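PDB 6UBC: Glyco_hydro_cc domain-containing protein from Cryptococcus neoformans, which probably binds beta-1,3-glucan oligosaccharides through a glycoside hydrolase family 128 (subgroup VII) domain. Local coordinates for residues N394-V397 with A398-S402; S196-N200 with G201-G205; T384-S387 with E388-T391; S207-D210 with P211-F214. One frame throughout, in Å; residues are numbered along the deposited sequence.

How the contacts relate
Followed from the N terminus, the four local contacts come in the order 2, 4, 3, 1, strictly in series; none nests within or crosses another. Contact 2 closes two tight turns in the loop before strand 204-207, and contact 4 closes the turn after that strand, leading into helix 212-215. Much later, contact 3 starts helix 386-402 with a cap, and contact 1 forms its last turns. Contacts 1 and 2 touch where Lys203 NZ probably donates to Phe400 O at 2.8 Å. Helix 431-441 packs against residues of contacts 1, 2 and 3, joining helix 386-402 to the first barrel strand.

Contact 1 (N394-V397 with A398-S402)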
ATOM      1  N   ASN A 394       8.454  -8.864  13.064  1.00 27.30           N
ATOM      2  CA  ASN A 394       8.449  -8.284  14.446  1.00 27.85           C
ATOM      3  C   ASN A 394       9.201  -6.949  14.426  1.00 27.93           C
ATOM      4  O   ASN A 394       8.631  -5.924  14.909  1.00 27.70           O
ATOM      5  CB  ASN A 394       9.051  -9.271  15.433  1.00 29.22           C
ATOM      6  CG  ASN A 394       8.084 -10.401  15.746  1.00 30.31           C
ATOM      7  OD1 ASN A 394       6.876 -10.171  15.911  1.00 32.07           O
ATOM      8  ND2 ASN A 394       8.627 -11.587  15.970  1.00 28.67           N
ATOM      9  N   ASP A 395      10.350  -6.927  13.731  1.00 25.83           N
ATOM     10  CA  ASP A 395      11.217  -5.750  13.610  1.00 28.75           C
ATOM     11  C   ASP A 395      10.495  -4.636  12.861  1.00 26.50           C
ATOM     12  O   ASP A 395      10.599  -3.458  13.264  1.00 26.17           O
ATOM     13  CB  ASP A 395      12.544  -6.052  12.930  1.00 30.45           C
ATOM     14  CG  ASP A 395      13.574  -6.829  13.758  1.00 33.68           C
ATOM     15  OD1 ASP A 395      13.367  -6.976  14.954  1.00 31.30           O
ATOM     16  OD2 ASP A 395      14.565  -7.278  13.175  1.00 35.21           O
ATOM     17  N   ILE A 396       9.880  -4.934  11.717  1.00 26.36           N
ATOM     18  CA  ILE A 396       9.344  -3.876  10.842  1.00 25.65           C
ATOM     19  C   ILE A 396       8.100  -3.281  11.518  1.00 25.46           C
ATOM     20  O   ILE A 396       7.833  -2.055  11.385  1.00 26.45           O
ATOM     21  CB  ILE A 396       9.100  -4.394   9.389  1.00 25.94           C
ATOM     22  CG1 ILE A 396       9.155  -3.194   8.436  1.00 25.52           C
ATOM     23  CG2 ILE A 396       7.814  -5.197   9.238  1.00 25.13           C
ATOM     24  CD1 ILE A 396       9.013  -3.558   6.959  1.00 25.99           C
ATOM     25  N   VAL A 397       7.309  -4.100  12.198  1.00 24.95           N
ATOM     26  CA  VAL A 397       6.090  -3.580  12.885  1.00 24.31           C
ATOM     27  C   VAL A 397       6.512  -2.606  13.997  1.00 26.56           C
ATOM     28  O   VAL A 397       5.979  -1.459  14.012  1.00 26.75           O
ATOM     29  CB  VAL A 397       5.198  -4.718  13.378  1.00 24.00           C
ATOM     30  CG1 VAL A 397       4.169  -4.181  14.392  1.00 24.56           C
ATOM     31  CG2 VAL A 397       4.519  -5.448  12.204  1.00 23.15           C
ATOM     32  N   ALA A 398       7.534  -2.950  14.779  1.00 27.96           N
ATOM     33  CA  ALA A 398       8.115  -2.042  15.794  1.00 29.12           C
ATOM     34  C   ALA A 398       8.663  -0.747  15.189  1.00 30.34           C
ATOM     35  O   ALA A 398       8.346   0.353  15.740  1.00 30.83           O
ATOM     36  CB  ALA A 398       9.153  -2.759  16.585  1.00 33.12           C
ATOM     37  N   LEU A 399       9.411  -0.839  14.098  1.00 28.00           N
ATOM     38  CA  LEU A 399       9.929   0.318  13.373  1.00 28.27           C
ATOM     39  C   LEU A 399       8.763   1.194  12.939  1.00 26.76           C
ATOM     40  O   LEU A 399       8.825   2.415  13.147  1.00 26.94           O
ATOM     41  CB  LEU A 399      10.716  -0.162  12.153  1.00 28.57           C
ATOM     42  CG  LEU A 399      11.522   0.903  11.428  1.00 30.31           C
ATOM     43  CD1 LEU A 399      12.606   0.252  10.607  1.00 31.32           C
ATOM     44  CD2 LEU A 399      10.664   1.738  10.482  1.00 31.53           C
ATOM     45  N   PHE A 400       7.780   0.651  12.224  1.00 26.88           N
ATOM     46  CA  PHE A 400       6.693   1.472  11.667  1.00 25.48           C
ATOM     47  C   PHE A 400       5.935   2.170  12.819  1.00 26.18           C
ATOM     48  O   PHE A 400       5.645   3.360  12.690  1.00 26.96           O
ATOM     49  CB  PHE A 400       5.719   0.640  10.839  1.00 24.12           C
ATOM     50  CG  PHE A 400       6.230   0.138   9.521  1.00 25.85           C
ATOM     51  CD1 PHE A 400       7.206   0.785   8.790  1.00 23.63           C
ATOM     52  CD2 PHE A 400       5.732  -1.040   9.006  1.00 25.52           C
ATOM     53  CE1 PHE A 400       7.579   0.332   7.532  1.00 24.85           C
ATOM     54  CE2 PHE A 400       6.138  -1.518   7.778  1.00 25.85           C
ATOM     55  CZ  PHE A 400       7.020  -0.814   7.003  1.00 24.70           C
ATOM     56  N   GLU A 401       5.617   1.434  13.875  1.00 26.32           N
ATOM     57  CA  GLU A 401       4.837   2.040  14.989  1.00 29.47           C
ATOM     58  C   GLU A 401       5.638   3.227  15.563  1.00 29.15           C
ATOM     59  O   GLU A 401       5.057   4.269  15.919  1.00 29.69           O
ATOM     60  CB  GLU A 401       4.489   0.958  16.012  1.00 28.44           C
ATOM     61  CG  GLU A 401       3.434   0.005  15.528  1.00 28.28           C
ATOM     62  CD  GLU A 401       2.049   0.586  15.264  1.00 30.68           C
ATOM     63  OE1 GLU A 401       1.770   1.757  15.697  1.00 28.67           O
ATOM     64  OE2 GLU A 401       1.210  -0.130  14.625  1.00 28.85           O
ATOM     65  N   SER A 402       6.951   3.116  15.629  1.00 29.50           N
ATOM     66  CA  SER A 402       7.761   4.146  16.328  1.00 33.65           C
ATOM     67  C   SER A 402       8.082   5.306  15.374  1.00 32.91           C
ATOM     68  O   SER A 402       8.506   6.369  15.818  1.00 30.43           O
ATOM     69  CB  SER A 402       8.969   3.519  16.948  1.00 36.65           C
ATOM     70  OG  SER A 402       9.868   3.224  15.923  1.00 44.93           O
TER
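The Phe400 ring carries Ile396 over one of its faces: CG1 of Ile396 sits 3.8 Å from the centroid of the Phe400 ring, a CH-pi contact displaced toward the rim. At the far end of the ring, CD1 of Ile396 presses on CZ of Phe400 at 3.4 Å, a close fit. The two side chains lie side by side and point the same way, as suits residues four apart on one helix. Ile396 turns its longer branch toward the ring because CG1 lies roughly opposite its backbone N (chi1 -155°), which lays CG1 and CD1 over the ring at the price of setting CG2 between the backbone N and the carbonyl carbon. Beneath them the backbone runs as a regular alpha-helix. Phe400 N donates to Ile396 O at 2.8 Å, nearly straight at 168°, and Glu401 N donates to Val397 O at 2.9 Å. Branched and aromatic residues suit this buried side, whereas Glu401, partly exposed, directs its OE2 to the hydroxyl of Tyr409. Ile396 also touches Val351 of helix 348-362 and Phe371 of strand 366-375, Phe400 meets Val368 and the ring of Tyr409, and Val397 faces helix 431-441; helix 386-402 is thus wedged between two helices and the sheet.

Contact 2 (S196-N200 with G201-G205)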
ATOM      1  N   SER A 196      -8.802  10.343   9.268  1.00 32.52           N
ATOM      2  CA  SER A 196      -7.459  10.652   9.759  1.00 32.17           C
ATOM      3  C   SER A 196      -6.412   9.963   8.849  1.00 32.74           C
ATOM      4  O   SER A 196      -6.694   8.896   8.181  1.00 29.74           O
ATOM      5  CB  SER A 196      -7.377  10.256  11.170  1.00 37.43           C
ATOM      6  OG  SER A 196      -6.011  10.161  11.626  1.00 44.16           O
ATOM      7  N   TYR A 197      -5.203  10.486   8.889  1.00 30.04           N
ATOM      8  CA  TYR A 197      -4.067   9.954   8.094  1.00 27.89           C
ATOM      9  C   TYR A 197      -3.703   8.568   8.641  1.00 28.37           C
ATOM     10  O   TYR A 197      -3.182   7.766   7.865  1.00 27.38           O
ATOM     11  CB  TYR A 197      -2.911  10.937   8.095  1.00 29.20           C
ATOM     12  CG  TYR A 197      -3.060  12.038   7.069  1.00 30.08           C
ATOM     13  CD1 TYR A 197      -4.259  12.279   6.414  1.00 30.95           C
ATOM     14  CD2 TYR A 197      -1.973  12.799   6.716  1.00 30.73           C
ATOM     15  CE1 TYR A 197      -4.370  13.292   5.459  1.00 33.26           C
ATOM     16  CE2 TYR A 197      -2.095  13.860   5.828  1.00 30.58           C
ATOM     17  CZ  TYR A 197      -3.280  14.083   5.175  1.00 32.22           C
ATOM     18  OH  TYR A 197      -3.381  15.097   4.254  1.00 34.44           O
ATOM     19  N   THR A 198      -3.897   8.317   9.937  1.00 27.74           N
ATOM     20  CA  THR A 198      -3.874   6.960  10.517  1.00 26.90           C
ATOM     21  C   THR A 198      -5.309   6.497  10.721  1.00 27.63           C
ATOM     22  O   THR A 198      -5.963   6.959  11.662  1.00 27.89           O
ATOM     23  CB  THR A 198      -3.084   6.955  11.813  1.00 28.18           C
ATOM     24  OG1 THR A 198      -1.745   7.342  11.542  1.00 28.07           O
ATOM     25  CG2 THR A 198      -3.050   5.583  12.462  1.00 27.11           C
ATOM     26  N   PRO A 199      -5.881   5.642   9.842  1.00 27.18           N
ATOM     27  CA  PRO A 199      -7.307   5.306   9.938  1.00 27.17           C
ATOM     28  C   PRO A 199      -7.676   4.729  11.307  1.00 25.79           C
ATOM     29  O   PRO A 199      -7.019   3.764  11.773  1.00 26.38           O
ATOM     30  CB  PRO A 199      -7.494   4.288   8.830  1.00 27.57           C
ATOM     31  CG  PRO A 199      -6.435   4.731   7.789  1.00 27.39           C
ATOM     32  CD  PRO A 199      -5.224   5.054   8.648  1.00 26.56           C
ATOM     33  N   ASN A 200      -8.651   5.359  11.952  1.00 26.43           N
ATOM     34  CA  ASN A 200      -9.207   4.832  13.224  1.00 28.66           C
ATOM     35  C   ASN A 200      -8.112   4.806  14.298  1.00 28.84           C
ATOM     36  O   ASN A 200      -8.264   4.104  15.325  1.00 29.82           O
ATOM     37  CB  ASN A 200      -9.809   3.468  12.988  1.00 28.01           C
ATOM     38  CG  ASN A 200     -10.927   3.568  11.983  1.00 33.01           C
ATOM     39  OD1 ASN A 200     -11.899   4.250  12.250  1.00 30.34           O
ATOM     40  ND2 ASN A 200     -10.815   2.923  10.826  1.00 30.25           N
ATOM     41  N   GLY A 201      -7.032   5.531  14.092  1.00 28.53           N
ATOM     42  CA  GLY A 201      -5.898   5.577  15.037  1.00 29.06           C
ATOM     43  C   GLY A 201      -5.158   4.264  15.164  1.00 28.36           C
ATOM     44  O   GLY A 201      -4.466   4.051  16.171  1.00 29.28           O
ATOM     45  N   ILE A 202      -5.209   3.418  14.125  1.00 27.45           N
ATOM     46  CA  ILE A 202      -4.471   2.122  14.110  1.00 24.90           C
ATOM     47  C   ILE A 202      -3.642   2.100  12.819  1.00 25.11           C
ATOM     48  O   ILE A 202      -4.239   2.052  11.750  1.00 24.35           O
ATOM     49  CB  ILE A 202      -5.437   0.924  14.177  1.00 26.81           C
ATOM     50  CG1 ILE A 202      -6.385   0.991  15.386  1.00 28.26           C
ATOM     51  CG2 ILE A 202      -4.648  -0.393  14.166  1.00 25.58           C
ATOM     52  CD1 ILE A 202      -7.458  -0.038  15.363  1.00 28.48           C
ATOM     53  N   LYS A 203      -2.334   2.153  12.936  1.00 23.62           N
ATOM     54  CA  LYS A 203      -1.496   2.199  11.703  1.00 26.07           C
ATOM     55  C   LYS A 203      -1.693   0.902  10.931  1.00 24.29           C
ATOM     56  O   LYS A 203      -1.605   0.925   9.693  1.00 23.57           O
ATOM     57  CB  LYS A 203      -0.026   2.336  12.059  1.00 25.22           C
ATOM     58  CG  LYS A 203       0.387   3.699  12.604  1.00 27.75           C
ATOM     59  CD  LYS A 203       1.878   3.839  12.732  1.00 26.56           C
ATOM     60  CE  LYS A 203       2.331   5.119  13.405  1.00 27.88           C
ATOM     61  NZ  LYS A 203       3.776   5.362  13.258  1.00 27.36           N
ATOM     62  N   ALA A 204      -1.801  -0.218  11.635  1.00 25.43           N
ATOM     63  CA  ALA A 204      -1.687  -1.523  10.961  1.00 24.20           C
ATOM     64  C   ALA A 204      -2.907  -1.744  10.074  1.00 24.52           C
ATOM     65  O   ALA A 204      -4.055  -1.523  10.514  1.00 23.28           O
ATOM     66  CB  ALA A 204      -1.569  -2.636  12.010  1.00 25.34           C
ATOM     67  N   GLY A 205      -2.679  -2.255   8.873  1.00 23.06           N
ATOM     68  CA  GLY A 205      -3.744  -2.672   7.985  1.00 22.90           C
ATOM     69  C   GLY A 205      -3.399  -3.992   7.297  1.00 22.54           C
ATOM     70  O   GLY A 205      -2.381  -4.621   7.630  1.00 23.01           O
TER
HETATM   71  O   HOH W   1      -6.576   3.858  18.257  1.00 54.17           O
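Two overlapping beta turns, Thr198-Gly201 and Pro199-Ile202, reverse the chain just before strand 204-207. The first is closed by Gly201 N donating to Thr198 O at 3.0 Å, the second by Ile202 N donating to Pro199 O, also at 3.0 Å. In both bonds the donor stands above the carbonyl plane. Pro199 and Asn200 fit a type II turn, proline suiting the first corner because its ring already fixes phi near the value needed. Asn200 and Gly201 then both take positive phi, fitting a type I' turn; asparagine and glycine tolerate that conformation well. These turns deliver the chain to the first strand of the barrel, which pairs with strands 221-223 and 406-411. Thr198 turns CG2 opposite its backbone N (chi1 -61° for OG1); CG2 of Thr198 lies 3.5 Å from Ile202 N and touches Lys203 CG, while OG1 of Thr198 bonds to Gln407 O. The extended Lys203 chain takes its ammonium to Val406 O. Ahead of the turns, Ser196 OG accepts from Thr198 N in an ST turn, and Asn200, though exposed as a residue, bonds through ND2 to Gly220 O and Ser237 OG.

Contact 3 (T384-S387 with E388-T391)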
ATOM      1  N   THR A 384      12.681 -17.013   2.431  1.00 25.42           N
ATOM      2  CA  THR A 384      12.041 -18.366   2.533  1.00 26.77           C
ATOM      3  C   THR A 384      12.222 -18.954   3.943  1.00 27.68           C
ATOM      4  O   THR A 384      11.515 -19.916   4.294  1.00 28.66           O
ATOM      5  CB  THR A 384      12.609 -19.317   1.463  1.00 28.37           C
ATOM      6  OG1 THR A 384      14.023 -19.243   1.614  1.00 29.93           O
ATOM      7  CG2 THR A 384      12.227 -18.952   0.026  1.00 29.67           C
ATOM      8  N   ASP A 385      13.134 -18.402   4.735  1.00 27.70           N
ATOM      9  CA  ASP A 385      13.470 -18.911   6.074  1.00 28.40           C
ATOM     10  C   ASP A 385      12.443 -18.364   7.072  1.00 28.26           C
ATOM     11  O   ASP A 385      12.388 -17.161   7.260  1.00 27.04           O
ATOM     12  CB  ASP A 385      14.890 -18.565   6.509  1.00 31.80           C
ATOM     13  CG  ASP A 385      15.246 -19.205   7.827  1.00 37.79           C
ATOM     14  OD1 ASP A 385      14.885 -18.640   8.894  1.00 36.81           O
ATOM     15  OD2 ASP A 385      15.736 -20.350   7.762  1.00 45.76           O
ATOM     16  N   GLN A 386      11.656 -19.237   7.657  1.00 25.98           N
ATOM     17  CA  GLN A 386      10.538 -18.799   8.536  1.00 27.92           C
ATOM     18  C   GLN A 386      11.083 -17.974   9.713  1.00 28.33           C
ATOM     19  O   GLN A 386      10.427 -16.990  10.087  1.00 25.74           O
ATOM     20  CB  GLN A 386       9.736 -19.991   9.073  1.00 28.69           C
ATOM     21  CG  GLN A 386       8.510 -19.582   9.880  1.00 27.07           C
ATOM     22  CD  GLN A 386       7.514 -18.832   9.028  1.00 25.28           C
ATOM     23  OE1 GLN A 386       7.096 -19.339   7.989  1.00 28.61           O
ATOM     24  NE2 GLN A 386       7.143 -17.615   9.438  1.00 23.18           N
ATOM     25  N   SER A 387      12.199 -18.412  10.306  1.00 28.62           N
ATOM     26  CA  SER A 387      12.796 -17.743  11.480  1.00 29.55           C
ATOM     27  C   SER A 387      13.202 -16.306  11.106  1.00 27.79           C
ATOM     28  O   SER A 387      12.826 -15.297  11.772  1.00 29.07           O
ATOM     29  CB  SER A 387      13.958 -18.557  11.936  1.00 34.15           C
ATOM     30  OG  SER A 387      14.383 -17.940  13.104  1.00 40.71           O
ATOM     31  N   GLU A 388      13.851 -16.150   9.960  1.00 28.08           N
ATOM     32  CA  GLU A 388      14.231 -14.796   9.493  1.00 27.96           C
ATOM     33  C   GLU A 388      12.966 -14.002   9.196  1.00 25.45           C
ATOM     34  O   GLU A 388      12.970 -12.781   9.490  1.00 26.35           O
ATOM     35  CB  GLU A 388      15.060 -14.953   8.201  1.00 31.61           C
ATOM     36  CG  GLU A 388      15.480 -13.664   7.513  1.00 37.74           C
ATOM     37  CD  GLU A 388      16.084 -13.820   6.096  1.00 44.59           C
ATOM     38  OE1 GLU A 388      16.034 -14.963   5.551  1.00 51.24           O
ATOM     39  OE2 GLU A 388      16.607 -12.802   5.519  1.00 44.14           O
ATOM     40  N   ILE A 389      11.938 -14.622   8.577  1.00 23.90           N
ATOM     41  CA  ILE A 389      10.643 -13.936   8.302  1.00 23.21           C
ATOM     42  C   ILE A 389      10.024 -13.409   9.583  1.00 23.19           C
ATOM     43  O   ILE A 389       9.579 -12.283   9.574  1.00 24.43           O
ATOM     44  CB  ILE A 389       9.681 -14.852   7.519  1.00 23.68           C
ATOM     45  CG1 ILE A 389      10.161 -14.914   6.066  1.00 25.02           C
ATOM     46  CG2 ILE A 389       8.242 -14.428   7.625  1.00 24.71           C
ATOM     47  CD1 ILE A 389       9.609 -16.079   5.251  1.00 24.92           C
ATOM     48  N   ASN A 390       9.947 -14.238  10.608  1.00 23.99           N
ATOM     49  CA  ASN A 390       9.342 -13.840  11.899  1.00 23.70           C
ATOM     50  C   ASN A 390      10.080 -12.615  12.459  1.00 25.06           C
ATOM     51  O   ASN A 390       9.422 -11.671  12.911  1.00 27.32           O
ATOM     52  CB  ASN A 390       9.338 -14.974  12.911  1.00 23.84           C
ATOM     53  CG  ASN A 390       8.410 -16.096  12.556  1.00 24.59           C
ATOM     54  OD1 ASN A 390       7.438 -15.927  11.793  1.00 27.23           O
ATOM     55  ND2 ASN A 390       8.715 -17.255  13.086  1.00 23.66           N
ATOM     56  N   THR A 391      11.410 -12.650  12.452  1.00 25.56           N
ATOM     57  CA  THR A 391      12.250 -11.543  12.971  1.00 27.65           C
ATOM     58  C   THR A 391      11.975 -10.253  12.200  1.00 27.85           C
ATOM     59  O   THR A 391      11.766  -9.168  12.824  1.00 27.71           O
ATOM     60  CB  THR A 391      13.734 -11.879  12.944  1.00 28.69           C
ATOM     61  OG1 THR A 391      13.905 -13.065  13.721  1.00 28.69           O
ATOM     62  CG2 THR A 391      14.536 -10.714  13.445  1.00 29.88           C
TER
HETATM   63  O   HOH W   2      15.253 -16.625   3.592  1.00 38.41           O
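With CG swung opposite the backbone N (chi1 -175°), Asp385 folds its carboxylate back over the start of helix 386-402 toward Glu388. Gln386 shares that first torsion but bends at the next (chi2 63°), which curls its amide along the helix to Asn390. Asp385 is the N-cap: its OD1 accepts from Glu388 N at 2.9 Å, through the anti lone pair, and its backbone O takes Ile389 N. A short acidic side chain suits this place, since the first-turn amides have no preceding carbonyl to bond. Gln386, next after the cap, donates through NE2 to OD1 of Asn390, one turn further on, at 2.9 Å; the bond lies in the plane of the glutamine amide but meets the asparagine carbonyl from above its plane. Glu388 stays extended, and a water accepts from Thr384 N and donates to Glu388 OE1. Helix 431-441 supplies further partners: Ser432 OG for Gln386 NE2, Thr435 OG1 for Asn390 OD1 and Glu431 OE2 for Asn390 ND2. Both ends of the asparagine amide are therefore engaged, which settles its rotation. Asp385 OD1 and Glu388 OE1, 5.1 Å apart, should repel mildly, yet the amino end of the helix would probably stabilise both negative charges.

Contact 4 (S207-D210 with P211-F214); sequences SGDD and PLSF
Asp209 and Leu212 close a type I beta turn that carries the chain from strand 204-207, the first of the barrel, into helix 212-215. Leu212 N donates to Asp209 O at 3.0 Å, approaching from above the carbonyl plane. The inner side of this turn is densely filled. Gly208 passes CD of Pro211 with its carbonyl carbon at 3.7 Å, and its backbone, at a positive phi of 102°, adopts angles that glycine accommodates readily. Proline suits the entry to the helix, where its N has no carbonyl to bond and its phi of -69° already matches. Its ring presses against Val206 and Met423, while Leu212, its CG lying 3.5 Å from Asp209 O, also covers Val206 and reaches Tyr222, so that apolar side chains of the strand and its neighbours seal the turn's inner face. Asp209 runs alongside Leu212 and is held at its tip by Gly231 N, which bonds to OD1.

The other side is wet. Asp210 is exposed, its CB against Pro211 N, an apt place for a charged residue. One water donates to Asp209 O and accepts from Ser213 N, standing in for the backbone bond between these two residues that a regular helix would make. A second donates to Asp210 O at 2.6 Å and hydrogen-bonds Ser213 OG, which its torsion (chi1 59°) sets between its own backbone N and carbonyl carbon, 4.0 Å from Asp210 O. Phe214, packed on Ile424, turns its ring edge to the turn: CD2 of Phe214 lies 3.8 Å from Asp210 O, with that oxygen near the ring plane.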
ATOM      1  N   SER A 207      -3.582  -6.014   3.137  1.00 24.78           N
ATOM      2  CA  SER A 207      -3.919  -6.121   1.712  1.00 23.69           C
ATOM      3  C   SER A 207      -4.592  -7.474   1.496  1.00 24.23           C
ATOM      4  O   SER A 207      -4.094  -8.453   2.064  1.00 23.77           O
ATOM      5  CB  SER A 207      -2.665  -5.954   0.871  1.00 24.49           C
ATOM      6  OG  SER A 207      -1.734  -7.015   1.090  1.00 22.33           O
ATOM      7  N   GLY A 208      -5.732  -7.487   0.799  1.00 23.73           N
ATOM      8  CA  GLY A 208      -6.472  -8.713   0.482  1.00 26.27           C
ATOM      9  C   GLY A 208      -7.667  -8.856   1.413  1.00 26.87           C
ATOM     10  O   GLY A 208      -7.719  -8.164   2.489  1.00 28.54           O
ATOM     11  N   ASP A 209      -8.607  -9.704   1.033  1.00 25.67           N
ATOM     12  CA  ASP A 209      -9.855  -9.916   1.820  1.00 25.60           C
ATOM     13  C   ASP A 209      -9.784 -11.128   2.733  1.00 26.44           C
ATOM     14  O   ASP A 209     -10.317 -11.049   3.845  1.00 27.47           O
ATOM     15  CB  ASP A 209     -11.011 -10.091   0.833  1.00 26.27           C
ATOM     16  CG  ASP A 209     -11.253  -8.815   0.030  1.00 27.46           C
ATOM     17  OD1 ASP A 209     -11.533  -7.725   0.631  1.00 25.53           O
ATOM     18  OD2 ASP A 209     -11.210  -8.904  -1.219  1.00 26.81           O
ATOM     19  N   ASP A 210      -9.075 -12.165   2.342  1.00 25.03           N
ATOM     20  CA  ASP A 210      -9.031 -13.409   3.146  1.00 29.97           C
ATOM     21  C   ASP A 210      -8.523 -13.118   4.547  1.00 28.70           C
ATOM     22  O   ASP A 210      -8.997 -13.734   5.497  1.00 26.99           O
ATOM     23  CB  ASP A 210      -8.190 -14.465   2.451  1.00 32.06           C
ATOM     24  CG  ASP A 210      -8.890 -15.074   1.250  1.00 39.92           C
ATOM     25  OD1 ASP A 210     -10.073 -14.764   1.027  1.00 36.10           O
ATOM     26  OD2 ASP A 210      -8.242 -15.886   0.575  1.00 39.36           O
ATOM     27  N   PRO A 211      -7.535 -12.215   4.749  1.00 27.86           N
ATOM     28  CA  PRO A 211      -7.049 -11.970   6.108  1.00 27.31           C
ATOM     29  C   PRO A 211      -8.008 -11.255   7.064  1.00 26.54           C
ATOM     30  O   PRO A 211      -7.800 -11.355   8.296  1.00 26.16           O
ATOM     31  CB  PRO A 211      -5.774 -11.122   5.915  1.00 26.36           C
ATOM     32  CG  PRO A 211      -5.333 -11.443   4.488  1.00 26.59           C
ATOM     33  CD  PRO A 211      -6.650 -11.616   3.730  1.00 26.17           C
ATOM     34  N   LEU A 212      -9.049 -10.596   6.549  1.00 26.48           N
ATOM     35  CA  LEU A 212      -9.802  -9.637   7.392  1.00 26.83           C
ATOM     36  C   LEU A 212     -10.435 -10.339   8.590  1.00 27.64           C
ATOM     37  O   LEU A 212     -10.383  -9.796   9.701  1.00 27.88           O
ATOM     38  CB  LEU A 212     -10.905  -8.917   6.597  1.00 28.95           C
ATOM     39  CG  LEU A 212     -10.422  -7.969   5.506  1.00 30.69           C
ATOM     40  CD1 LEU A 212     -11.621  -7.401   4.786  1.00 30.81           C
ATOM     41  CD2 LEU A 212      -9.526  -6.888   6.071  1.00 31.55           C
ATOM     42  N   SER A 213     -11.084 -11.482   8.367  1.00 26.79           N
ATOM     43  CA  SER A 213     -11.829 -12.187   9.430  1.00 27.48           C
ATOM     44  C   SER A 213     -10.832 -12.487  10.558  1.00 27.56           C
ATOM     45  O   SER A 213     -11.259 -12.562  11.724  1.00 28.18           O
ATOM     46  CB  SER A 213     -12.565 -13.374   8.956  1.00 30.03           C
ATOM     47  OG  SER A 213     -11.682 -14.301   8.383  1.00 33.03           O
ATOM     48  N   PHE A 214      -9.558 -12.691  10.236  1.00 25.55           N
ATOM     49  CA  PHE A 214      -8.512 -13.073  11.222  1.00 24.81           C
ATOM     50  C   PHE A 214      -7.970 -11.862  11.960  1.00 26.14           C
ATOM     51  O   PHE A 214      -7.656 -12.003  13.175  1.00 25.59           O
ATOM     52  CB  PHE A 214      -7.342 -13.834  10.616  1.00 24.50           C
ATOM     53  CG  PHE A 214      -7.694 -15.192  10.083  1.00 24.88           C
ATOM     54  CD1 PHE A 214      -7.737 -16.309  10.902  1.00 25.55           C
ATOM     55  CD2 PHE A 214      -7.987 -15.346   8.732  1.00 26.10           C
ATOM     56  CE1 PHE A 214      -8.057 -17.562  10.369  1.00 26.43           C
ATOM     57  CE2 PHE A 214      -8.305 -16.605   8.204  1.00 26.73           C
ATOM     58  CZ  PHE A 214      -8.348 -17.711   9.022  1.00 25.96           C
TER
HETATM   59  O   HOH W   3     -11.922 -12.405   5.716  1.00 31.32           O
HETATM   60  O   HOH W   4     -11.207 -15.062   5.816  1.00 45.98           O